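Local coordinates for protein TsrD (Streptomyces laurentii, PDB 5X7L) that belongs to the SnoaL-like polyketide cyclase family of the NTF2 clan, whose fold packs helices against a curved antiparallel sheet, at residues E14-A19 and D108-E113; R55-T60 and M82-R87. All blocks are in the same frame, centred on the assembly; numbering follows the deposited sequence.

Contact 1: residues E14-A19 and D108-E113. With IPA (isopropyl alcohol), chain G.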
# COMPACT_ATOMS: atom_id res chain seq x y z
N GLU B 14 0.92 4.01 -18.44
CA GLU B 14 0.88 3.04 -19.54
C GLU B 14 2.29 2.54 -19.86
O GLU B 14 2.51 1.34 -20.06
CB GLU B 14 0.23 3.64 -20.78
CG GLU B 14 -1.27 3.85 -20.65
N HIS B 15 3.26 3.45 -19.87
CA HIS B 15 4.65 3.06 -20.08
C HIS B 15 5.18 2.21 -18.94
O HIS B 15 5.89 1.23 -19.17
CB HIS B 15 5.53 4.29 -20.28
CG HIS B 15 5.42 4.90 -21.64
ND1 HIS B 15 5.88 4.27 -22.77
CD2 HIS B 15 4.90 6.08 -22.05
CE1 HIS B 15 5.66 5.03 -23.82
NE2 HIS B 15 5.07 6.14 -23.41
N PHE B 16 4.85 2.58 -17.71
CA PHE B 16 5.30 1.83 -16.54
C PHE B 16 4.82 0.38 -16.62
O PHE B 16 5.59 -0.56 -16.47
CB PHE B 16 4.81 2.49 -15.25
CG PHE B 16 5.30 1.83 -14.00
CD1 PHE B 16 6.56 2.12 -13.49
CD2 PHE B 16 4.51 0.92 -13.32
CE1 PHE B 16 7.02 1.52 -12.33
CE2 PHE B 16 4.96 0.31 -12.16
CZ PHE B 16 6.21 0.61 -11.66
N LEU B 17 3.52 0.21 -16.89
CA LEU B 17 2.94 -1.13 -17.00
C LEU B 17 3.58 -1.92 -18.13
O LEU B 17 3.87 -3.11 -17.98
CB LEU B 17 1.43 -1.04 -17.20
CG LEU B 17 0.62 -0.39 -16.07
CD1 LEU B 17 -0.79 -0.12 -16.55
CD2 LEU B 17 0.62 -1.25 -14.81
N ALA B 18 3.79 -1.27 -19.27
CA ALA B 18 4.35 -1.94 -20.45
C ALA B 18 5.77 -2.44 -20.20
O ALA B 18 6.16 -3.48 -20.72
CB ALA B 18 4.31 -1.01 -21.66
N ALA B 19 6.55 -1.70 -19.41
CA ALA B 19 7.92 -2.12 -19.10
C ALA B 19 7.92 -3.52 -18.48
O ALA B 19 8.71 -4.38 -18.87
CB ALA B 19 8.58 -1.13 -18.15
N ASP B 108 1.65 1.79 -5.19
CA ASP B 108 2.82 2.66 -5.34
C ASP B 108 2.38 4.11 -5.34
O ASP B 108 1.43 4.48 -6.04
CB ASP B 108 3.54 2.41 -6.67
CG ASP B 108 4.26 1.08 -6.72
OD1 ASP B 108 4.29 0.34 -5.72
OD2 ASP B 108 4.82 0.77 -7.80
N ILE B 109 3.08 4.94 -4.57
CA ILE B 109 2.93 6.38 -4.63
C ILE B 109 4.18 6.94 -5.28
O ILE B 109 5.28 6.75 -4.77
CB ILE B 109 2.74 7.01 -3.24
CG1 ILE B 109 1.51 6.40 -2.55
CG2 ILE B 109 2.61 8.52 -3.35
CD1 ILE B 109 1.31 6.85 -1.12
N PHE B 110 4.01 7.62 -6.41
CA PHE B 110 5.13 8.22 -7.14
C PHE B 110 5.16 9.73 -6.95
O PHE B 110 4.13 10.40 -6.98
CB PHE B 110 5.02 7.95 -8.63
CG PHE B 110 5.12 6.50 -9.01
CD1 PHE B 110 6.35 5.86 -9.03
CD2 PHE B 110 3.99 5.78 -9.37
CE1 PHE B 110 6.45 4.53 -9.40
CE2 PHE B 110 4.08 4.45 -9.74
CZ PHE B 110 5.31 3.82 -9.75
N LEU B 111 6.37 10.25 -6.78
CA LEU B 111 6.64 11.69 -6.83
C LEU B 111 7.05 12.06 -8.26
O LEU B 111 7.94 11.44 -8.84
CB LEU B 111 7.76 12.05 -5.86
CG LEU B 111 8.23 13.51 -5.82
CD1 LEU B 111 7.13 14.42 -5.29
CD2 LEU B 111 9.49 13.64 -4.97
N ILE B 112 6.39 13.08 -8.81
CA ILE B 112 6.67 13.55 -10.17
C ILE B 112 7.62 14.75 -10.13
O ILE B 112 7.33 15.75 -9.49
CB ILE B 112 5.36 13.93 -10.90
CG1 ILE B 112 4.41 12.73 -10.95
CG2 ILE B 112 5.66 14.44 -12.30
CD1 ILE B 112 2.98 13.09 -11.25
N GLU B 113 8.75 14.61 -10.83
CA GLU B 113 9.72 15.70 -11.01
C GLU B 113 10.10 15.75 -12.47
O GLU B 113 10.37 14.72 -13.08
CB GLU B 113 10.97 15.48 -10.17
CG GLU B 113 10.76 15.60 -8.68
CD GLU B 113 12.01 15.29 -7.87
OE1 GLU B 113 13.04 14.88 -8.46
OE2 GLU B 113 11.96 15.44 -6.64
C1 IPA G . 8.03 1.11 -8.18
C2 IPA G . 8.03 -0.41 -8.00
C3 IPA G . 8.52 -0.79 -6.61
O2 IPA G . 6.71 -0.91 -8.19
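Phe16, on helix 6-22, meets Phe110 and Asp108 of strand 101-113 where this helix crosses the antiparallel sheet of the SnoaL-like, NTF2-type fold. The two phenyl rings form a T-shaped (edge-to-face) pair: Phe110 points its edge at a face of Phe16, with centroids 5.3 Å apart and planes inclined at 69°. The leading atom is Phe110 CZ, which sits above the rim of the Phe16 ring, 3.8 Å from Phe16 CZ and 3.9 Å from Phe16 CE1. Phe16 extends from the helix toward the strand because its CG lies anti to the backbone N (chi1 -176°). The backbones are 11.4 Å apart at Phe16 CA and Phe110 CA, a distance the two rings bridge. Other aromatic residues extend the patch: Tyr20 meets the Phe16 ring at an angle, and Phe117 stacks with Phe110.

Asp108, two residues before Phe110, projects from the same side of the strand. Its OD2 comes within 4.1 Å of Phe16 CZ, obliquely to the ring. Isopropyl alcohol, probably picked up from the crystallisation liquor, is bound here and may mark a pocket. Its oxygen lies at the edge of the Phe16 ring, near the ring plane, while its methyl C1 is 4.0 Å from Phe110 CE1. The alcohol hydroxyl is the donor in a short hydrogen bond, IPA O2 to Asp108 OD2, of 2.6 Å.

Contact 2: residues R55-T60 and M82-R87; sequences RRWAST and MTFSGR
On the helix-covered face of the sheet in this SnoaL-like fold, Trp57, near the C-terminal end of helix 47-60, packs against Phe84 of strand 77-88. This is a T-shaped pair in which tryptophan supplies the face and phenylalanine the edge. The six-membered ring of Trp57 and the Phe84 ring have centroids 4.8 Å apart and planes 75° from each other. Phe84 CZ approaches near the rim, 3.6 Å from Trp57 CE3, while its neighbour Phe84 CE2 reaches 3.8 Å to Trp57 CH2, so the CZ-CE2 edge of the phenyl ring stands on the benzo part of the indole. A chi1 of 178° extends the Phe84 side chain away from its own backbone N and lets it reach the indole. Over the opposite indole face lies the guanidinium of Arg56, its NH1 3.4 Å above the ring plane, so the indole is sandwiched between a side chain of its own helix and one of the sheet.

The last turn is tied to a single carbonyl: Arg56 O accepts Ser59 OG at 2.8 Å and Thr60 OG1 at 3.0 Å, besides Ser59 N. The threonine hydroxyl stands above the carbonyl plane. Leu64 of strand 61-74 touches both aromatic side chains, Phe102 of strand 101-113 meets the Phe84 ring, and Thr60 makes backbone hydrogen bonds to Val89 and Gly90 where strand 77-88 ends.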
# COMPACT_ATOMS: atom_id res chain seq x y z
N ARG B 55 14.72 -6.50 -15.59
CA ARG B 55 15.47 -7.67 -16.03
C ARG B 55 15.31 -8.84 -15.06
O ARG B 55 15.17 -9.98 -15.48
CB ARG B 55 16.94 -7.33 -16.22
CG ARG B 55 17.20 -6.31 -17.31
CD ARG B 55 18.67 -6.28 -17.71
NE ARG B 55 19.54 -5.96 -16.58
CZ ARG B 55 19.83 -4.73 -16.16
NH1 ARG B 55 19.32 -3.67 -16.78
NH2 ARG B 55 20.63 -4.56 -15.12
N ARG B 56 15.32 -8.53 -13.76
CA ARG B 56 15.18 -9.57 -12.74
C ARG B 56 13.81 -10.24 -12.81
O ARG B 56 13.71 -11.47 -12.79
CB ARG B 56 15.40 -8.98 -11.34
CG ARG B 56 15.12 -9.97 -10.21
CD ARG B 56 15.52 -9.40 -8.86
NE ARG B 56 14.88 -8.12 -8.57
CZ ARG B 56 13.62 -7.97 -8.15
NH1 ARG B 56 12.84 -9.03 -7.96
NH2 ARG B 56 13.14 -6.75 -7.93
N TRP B 57 12.75 -9.44 -12.90
CA TRP B 57 11.40 -10.00 -12.99
C TRP B 57 11.22 -10.83 -14.26
O TRP B 57 10.58 -11.88 -14.23
CB TRP B 57 10.34 -8.91 -12.95
CG TRP B 57 10.19 -8.24 -11.62
CD1 TRP B 57 10.35 -6.91 -11.36
CD2 TRP B 57 9.82 -8.85 -10.38
NE1 TRP B 57 10.11 -6.66 -10.03
CE2 TRP B 57 9.79 -7.83 -9.40
CE3 TRP B 57 9.52 -10.16 -9.99
CZ2 TRP B 57 9.46 -8.08 -8.07
CZ3 TRP B 57 9.20 -10.41 -8.66
CH2 TRP B 57 9.17 -9.37 -7.72
N ALA B 58 11.80 -10.36 -15.36
CA ALA B 58 11.72 -11.07 -16.64
C ALA B 58 12.35 -12.46 -16.58
O ALA B 58 11.97 -13.35 -17.33
CB ALA B 58 12.37 -10.25 -17.75
N SER B 59 13.31 -12.63 -15.67
CA SER B 59 14.01 -13.90 -15.52
C SER B 59 13.43 -14.81 -14.44
O SER B 59 13.62 -16.03 -14.49
CB SER B 59 15.50 -13.65 -15.24
OG SER B 59 15.68 -13.03 -13.98
N THR B 60 12.72 -14.24 -13.47
CA THR B 60 12.24 -15.01 -12.32
C THR B 60 10.73 -15.28 -12.33
O THR B 60 10.24 -16.06 -11.51
CB THR B 60 12.61 -14.32 -10.99
OG1 THR B 60 12.00 -13.03 -10.94
CG2 THR B 60 14.13 -14.19 -10.86
N MSE B 82 -2.28 -1.66 -7.98
CA MSE B 82 -2.03 -2.64 -9.04
C MSE B 82 -2.13 -4.06 -8.53
O MSE B 82 -2.10 -4.31 -7.32
CB MSE B 82 -0.64 -2.40 -9.64
CG MSE B 82 -0.56 -1.06 -10.38
SE MSE B 82 1.25 -0.61 -10.96
CE MSE B 82 1.93 -0.02 -9.23
N THR B 83 -2.27 -4.98 -9.48
CA THR B 83 -2.25 -6.41 -9.22
C THR B 83 -1.09 -7.02 -10.02
O THR B 83 -0.94 -6.75 -11.21
CB THR B 83 -3.58 -7.08 -9.62
OG1 THR B 83 -4.63 -6.54 -8.81
CG2 THR B 83 -3.51 -8.58 -9.41
N PHE B 84 -0.29 -7.83 -9.34
CA PHE B 84 0.94 -8.40 -9.88
C PHE B 84 0.83 -9.92 -9.80
O PHE B 84 0.64 -10.47 -8.71
CB PHE B 84 2.12 -7.88 -9.07
CG PHE B 84 3.46 -8.43 -9.47
CD1 PHE B 84 3.90 -8.36 -10.79
CD2 PHE B 84 4.32 -8.96 -8.51
CE1 PHE B 84 5.15 -8.84 -11.14
CE2 PHE B 84 5.57 -9.45 -8.86
CZ PHE B 84 5.98 -9.39 -10.17
N SER B 85 0.91 -10.59 -10.94
CA SER B 85 0.72 -12.04 -10.98
C SER B 85 1.67 -12.70 -11.96
O SER B 85 2.28 -12.04 -12.80
CB SER B 85 -0.73 -12.39 -11.34
OG SER B 85 -1.04 -11.97 -12.66
N GLY B 86 1.78 -14.02 -11.85
CA GLY B 86 2.65 -14.79 -12.72
C GLY B 86 2.95 -16.14 -12.11
O GLY B 86 2.27 -16.58 -11.18
N ARG B 87 3.96 -16.81 -12.65
CA ARG B 87 4.45 -18.07 -12.11
C ARG B 87 5.90 -17.89 -11.72
O ARG B 87 6.72 -17.45 -12.52
CB ARG B 87 4.31 -19.21 -13.12
CG ARG B 87 4.66 -20.56 -12.51
CD ARG B 87 4.48 -21.71 -13.49
NE ARG B 87 3.08 -21.89 -13.89
CZ ARG B 87 2.15 -22.52 -13.18
NH1 ARG B 87 2.45 -23.04 -11.99
NH2 ARG B 87 0.92 -22.63 -13.66

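In the fold
Contacts 1 and 2 are both mainly buried and have their centres 16 Å apart, on opposite sides of the chain's centre. Each sets a different helix, 6-22 or 47-60, on one of two neighbouring antiparallel strands, 101-113 and 77-88, and along the chain contact 2 is nested within the loop that contact 1 closes. Selenomethionine Met82 joins them: its SE lies 4.0 Å from Phe16 CE2, and its CE 3.3 Å from Asp108 OD2. Both centre on an edge-to-face aromatic pair with an isopropyl alcohol nearby, but contact 1 adds the buried Asp108 carboxylate, whereas contact 2 rests on the apolar Trp57-Phe84 pair and runs out toward exposed Arg87 on the strand.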